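TT1696 protein (Thermus thermophilus, PDB 1UFB) is of unknown function but carries an all-helical HEPN domain and may bind DNA. Local coordinates at residues R5-Q10 with A38-K43; E73-A78 with Q117-F122. All coordinates share one frame; numbering follows the deposited sequence.

In the fold
From the N terminus, helix 4-24 runs out and helix 27-48 returns antiparallel to it; contact 1 closes this hairpin after 27 intervening residues, nearly all helical. The chain then passes through the short helix 58-63 to helix 73-83, where contact 2 opens. Contact 2 closes after 38 intervening residues, when the C-terminal helix 106-126 packs back on helix 73-83. The two loops follow in series and neither encloses nor crosses the other. They join in space through helix 106-126: Leu-120 packs on Leu-8 and Ala-41, and Ile-119 on Leu-42, so one face of the last helix closes on the hairpin while another receives helix 73-83.

Contact 1 (R5-Q10 with A38-K43); sequences RDWLEQ and AEAALK
Lys-43, whose methylenes lie against the Trp-7 ring, ends in a gripped ammonium: NZ binds Glu-39 OE2 at 2.8 Å in a salt bridge, and Gly-55 O takes a second hydrogen bond. NZ meets Glu-39 OE2 from above the carboxylate plane, 43° out of it. These residues belong to the antiparallel helical hairpin that opens the HEPN domain; the axes of segments 5-10 and 38-43 approach to 7.6 Å at 165°. Alanines on helix 38-43 permit so close an approach, and the CA atoms of Leu-8 and Ala-41 come within 5.2 Å. Trp-7 buries more surface here than any other residue of the two segments. With CG opposite its own carbonyl carbon (chi1 -75°), the indole brings its six-membered ring to the neighbouring helix. Ala-40 O lies at the edge of the ring, near its plane, and 3.6 Å from Trp-7 CB. Beyond it, Lys-43 CB approaches Trp-7 CE3 obliquely at 3.7 Å, and the extended chain carries CD on to Trp-7 CZ3, also at 3.7 Å. Replacing the indole of Trp-7 with the methyl of an alanine would probably strip the Lys-43 methylenes of their aromatic cover and cost Pro-92 of the second subunit a packing partner. Tyr-91 OH of the second subunit also bonds Glu-39 OE2, while His-56 and Gln-35 hold OE1, so both oxygens of the buried carboxylate have partners, which probably favours its charged form; Ala-101 N of that subunit bonds Gln-10 OE1. The backbones meet through small groups, the Ala-40 methyl resting 3.9 Å from Trp-7 O. On the flank toward helix 106-126, Leu-8 folds back, and its CD2 touches Ala-41 O at 3.9 Å.

Contact 2 (E73-A78 with Q117-F122); sequences EDLVEA and QKILAF
Leu-75 reaches from helix 73-78 onto the surface formed by Lys-118, Ile-119 and Phe-122. Its CB starts alongside the other helix; chi1 of -66° sets CG opposite the carbonyl carbon and swings the forked end inward. One prong, CD1, sits over a face of the Phe-122 ring in a CH-pi contact, 3.5 Å from the centroid and 25° off the normal. It is displaced toward the rim at CG, which it approaches to 3.3 Å, a tight fit. The other prong, CD2, lies 4.0 Å from Lys-118 CB and 4.2 Å from Ile-119 CD1. Above this apolar layer the contact turns polar and solvent-exposed: the extended Lys-118 chain brings NZ to 3.9 Å from Asp-74 OD2, a long salt bridge. A water bridges separately, donating to Asp-74 O at 2.7 Å and accepting from Lys-118 NZ. On the inner side, Leu-62 of helix 58-63 touches both Leu-75 and Phe-122. Buried apolar side chains inside and charged ones at the surface are the pattern of amphipathic helices in a helical bundle; here they pack helix 73-83 obliquely on the C-terminal helix of the all-helical HEPN domain.

Contact 1 (R5-Q10 with A38-K43)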
# COMPACT_ATOMS: atom_id res chain seq x y z
N ARG A 5 -4.66 15.75 -13.37
CA ARG A 5 -3.55 15.14 -14.14
C ARG A 5 -2.50 14.42 -13.29
O ARG A 5 -1.97 13.36 -13.66
CB ARG A 5 -2.90 16.20 -15.05
CG ARG A 5 -3.84 16.59 -16.22
CD ARG A 5 -3.17 17.30 -17.45
NE ARG A 5 -4.20 18.09 -18.16
CZ ARG A 5 -4.40 18.14 -19.48
NH1 ARG A 5 -3.62 17.45 -20.32
NH2 ARG A 5 -5.40 18.87 -19.97
N ASP A 6 -2.21 15.03 -12.15
CA ASP A 6 -1.30 14.47 -11.15
C ASP A 6 -1.82 13.08 -10.65
O ASP A 6 -1.03 12.13 -10.46
CB ASP A 6 -1.18 15.44 -9.95
CG ASP A 6 -0.42 16.71 -10.29
OD1 ASP A 6 0.32 16.73 -11.30
OD2 ASP A 6 -0.53 17.69 -9.56
N TRP A 7 -3.12 12.99 -10.42
CA TRP A 7 -3.71 11.72 -9.95
C TRP A 7 -3.73 10.69 -11.06
O TRP A 7 -3.53 9.48 -10.82
CB TRP A 7 -5.13 11.96 -9.40
CG TRP A 7 -5.10 12.62 -8.05
CD1 TRP A 7 -4.90 13.94 -7.78
CD2 TRP A 7 -5.21 11.96 -6.78
NE1 TRP A 7 -4.87 14.16 -6.42
CE2 TRP A 7 -5.06 12.96 -5.78
CE3 TRP A 7 -5.41 10.64 -6.39
CZ2 TRP A 7 -5.12 12.67 -4.39
CZ3 TRP A 7 -5.46 10.35 -5.03
CH2 TRP A 7 -5.32 11.36 -4.05
N LEU A 8 -3.91 11.15 -12.30
CA LEU A 8 -3.88 10.17 -13.39
C LEU A 8 -2.49 9.65 -13.54
O LEU A 8 -2.28 8.47 -13.85
CB LEU A 8 -4.31 10.82 -14.72
CG LEU A 8 -5.70 10.37 -15.10
CD1 LEU A 8 -5.67 8.84 -15.45
CD2 LEU A 8 -6.65 10.68 -13.93
N GLU A 9 -1.53 10.56 -13.38
CA GLU A 9 -0.11 10.23 -13.48
C GLU A 9 0.20 9.18 -12.39
O GLU A 9 0.86 8.19 -12.65
CB GLU A 9 0.70 11.50 -13.22
CG GLU A 9 1.77 11.89 -14.23
CD GLU A 9 2.27 13.37 -14.02
OE1 GLU A 9 1.45 14.33 -14.17
OE2 GLU A 9 3.48 13.56 -13.70
N GLN A 10 -0.29 9.41 -11.17
CA GLN A 10 -0.08 8.46 -10.05
C GLN A 10 -0.73 7.12 -10.38
O GLN A 10 -0.16 6.07 -10.09
CB GLN A 10 -0.73 9.01 -8.79
CG GLN A 10 -0.42 8.16 -7.53
CD GLN A 10 1.09 8.05 -7.25
OE1 GLN A 10 1.82 9.06 -7.32
NE2 GLN A 10 1.56 6.84 -6.90
N ALA A 38 -6.62 1.91 -9.71
CA ALA A 38 -8.03 2.23 -9.94
C ALA A 38 -8.54 3.36 -9.06
O ALA A 38 -9.27 4.27 -9.49
CB ALA A 38 -8.92 0.97 -9.72
N GLU A 39 -8.15 3.31 -7.79
CA GLU A 39 -8.56 4.30 -6.82
C GLU A 39 -8.06 5.71 -7.24
O GLU A 39 -8.81 6.73 -7.24
CB GLU A 39 -7.93 3.87 -5.44
CG GLU A 39 -8.50 4.74 -4.26
CD GLU A 39 -7.71 4.57 -2.96
OE1 GLU A 39 -7.65 3.47 -2.43
OE2 GLU A 39 -7.18 5.58 -2.46
N ALA A 40 -6.76 5.80 -7.50
CA ALA A 40 -6.14 7.11 -7.87
C ALA A 40 -6.78 7.67 -9.20
O ALA A 40 -7.07 8.91 -9.30
CB ALA A 40 -4.57 6.93 -8.03
N ALA A 41 -7.03 6.77 -10.14
CA ALA A 41 -7.62 7.21 -11.43
C ALA A 41 -9.00 7.77 -11.18
O ALA A 41 -9.32 8.86 -11.72
CB ALA A 41 -7.73 6.04 -12.41
N LEU A 42 -9.83 7.07 -10.37
CA LEU A 42 -11.16 7.59 -10.11
C LEU A 42 -11.11 8.86 -9.29
O LEU A 42 -11.89 9.74 -9.52
CB LEU A 42 -12.07 6.53 -9.46
CG LEU A 42 -12.43 5.41 -10.44
CD1 LEU A 42 -13.13 4.28 -9.78
CD2 LEU A 42 -13.39 6.01 -11.53
N LYS A 43 -10.18 8.98 -8.33
CA LYS A 43 -10.09 10.22 -7.56
C LYS A 43 -9.72 11.36 -8.56
O LYS A 43 -10.25 12.45 -8.47
CB LYS A 43 -9.05 10.04 -6.43
CG LYS A 43 -9.72 9.32 -5.23
CD LYS A 43 -8.76 8.96 -4.12
CE LYS A 43 -9.57 8.26 -3.00
NZ LYS A 43 -8.54 7.94 -1.85

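Contact 2 (E73-A78 with Q117-F122)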
# COMPACT_ATOMS: atom_id res chain seq x y z
N GLU A 73 -21.83 -1.55 -16.56
CA GLU A 73 -21.97 -2.56 -15.51
C GLU A 73 -20.70 -3.37 -15.27
O GLU A 73 -20.47 -3.86 -14.13
CB GLU A 73 -23.09 -3.54 -15.87
CG GLU A 73 -23.26 -4.66 -14.85
CD GLU A 73 -23.78 -4.17 -13.48
OE1 GLU A 73 -24.19 -2.97 -13.33
OE2 GLU A 73 -23.78 -5.01 -12.55
N ASP A 74 -19.91 -3.58 -16.34
CA ASP A 74 -18.68 -4.34 -16.18
C ASP A 74 -17.68 -3.61 -15.27
O ASP A 74 -16.88 -4.27 -14.61
CB ASP A 74 -18.09 -4.76 -17.55
CG ASP A 74 -17.35 -3.64 -18.30
OD1 ASP A 74 -17.55 -2.42 -18.09
OD2 ASP A 74 -16.54 -4.04 -19.17
N LEU A 75 -17.77 -2.27 -15.17
CA LEU A 75 -16.88 -1.57 -14.26
C LEU A 75 -17.30 -1.80 -12.79
O LEU A 75 -16.46 -1.76 -11.85
CB LEU A 75 -16.86 -0.08 -14.59
CG LEU A 75 -16.25 0.28 -15.97
CD1 LEU A 75 -16.04 1.79 -16.05
CD2 LEU A 75 -14.94 -0.48 -16.21
N VAL A 76 -18.61 -1.98 -12.57
CA VAL A 76 -19.12 -2.22 -11.22
C VAL A 76 -18.60 -3.59 -10.79
O VAL A 76 -18.14 -3.79 -9.66
CB VAL A 76 -20.71 -2.20 -11.19
CG1 VAL A 76 -21.21 -2.52 -9.81
CG2 VAL A 76 -21.23 -0.83 -11.60
N GLU A 77 -18.64 -4.56 -11.70
CA GLU A 77 -18.14 -5.88 -11.31
C GLU A 77 -16.63 -5.81 -11.09
O GLU A 77 -16.14 -6.41 -10.15
CB GLU A 77 -18.53 -6.95 -12.35
CG GLU A 77 -20.10 -7.25 -12.29
CD GLU A 77 -20.69 -7.43 -10.82
OE1 GLU A 77 -20.36 -8.44 -10.09
OE2 GLU A 77 -21.50 -6.55 -10.37
N ALA A 78 -15.89 -5.06 -11.93
CA ALA A 78 -14.44 -4.93 -11.70
C ALA A 78 -14.19 -4.30 -10.29
O ALA A 78 -13.24 -4.68 -9.58
CB ALA A 78 -13.82 -4.00 -12.78
N GLN A 117 -6.85 -1.67 -15.53
CA GLN A 117 -6.68 -1.01 -16.84
C GLN A 117 -8.04 -0.56 -17.40
O GLN A 117 -8.17 0.53 -17.99
CB GLN A 117 -5.96 -1.97 -17.83
CG GLN A 117 -5.95 -1.45 -19.20
CD GLN A 117 -5.31 -0.05 -19.28
OE1 GLN A 117 -4.36 0.27 -18.55
NE2 GLN A 117 -5.82 0.76 -20.19
N LYS A 118 -9.07 -1.38 -17.22
CA LYS A 118 -10.43 -0.96 -17.67
C LYS A 118 -10.87 0.33 -16.98
O LYS A 118 -11.45 1.26 -17.60
CB LYS A 118 -11.47 -2.02 -17.32
CG LYS A 118 -11.33 -3.31 -18.04
CD LYS A 118 -12.57 -4.13 -17.72
CE LYS A 118 -12.39 -5.59 -18.13
NZ LYS A 118 -13.68 -6.37 -17.80
N ILE A 119 -10.57 0.41 -15.68
CA ILE A 119 -10.94 1.61 -14.92
C ILE A 119 -10.17 2.82 -15.43
O ILE A 119 -10.76 3.90 -15.67
CB ILE A 119 -10.67 1.43 -13.41
CG1 ILE A 119 -11.53 0.27 -12.85
CG2 ILE A 119 -10.93 2.76 -12.66
CD1 ILE A 119 -13.00 0.57 -12.64
N LEU A 120 -8.86 2.66 -15.60
CA LEU A 120 -7.99 3.73 -16.10
C LEU A 120 -8.45 4.21 -17.47
O LEU A 120 -8.49 5.44 -17.73
CB LEU A 120 -6.56 3.21 -16.28
CG LEU A 120 -5.63 3.82 -15.25
CD1 LEU A 120 -5.56 5.37 -15.51
CD2 LEU A 120 -6.22 3.46 -13.83
N ALA A 121 -8.81 3.26 -18.32
CA ALA A 121 -9.20 3.62 -19.73
C ALA A 121 -10.52 4.39 -19.73
O ALA A 121 -10.68 5.35 -20.46
CB ALA A 121 -9.30 2.35 -20.60
N PHE A 122 -11.44 3.97 -18.88
CA PHE A 122 -12.75 4.65 -18.71
C PHE A 122 -12.44 6.07 -18.23
O PHE A 122 -12.92 7.08 -18.78
CB PHE A 122 -13.58 3.84 -17.69
CG PHE A 122 -14.74 4.59 -17.07
CD1 PHE A 122 -15.97 4.70 -17.72
CD2 PHE A 122 -14.60 5.18 -15.80
CE1 PHE A 122 -17.03 5.40 -17.13
CE2 PHE A 122 -15.66 5.88 -15.20
CZ PHE A 122 -16.87 5.99 -15.86
O HOH W 1 -15.44 -6.44 -15.15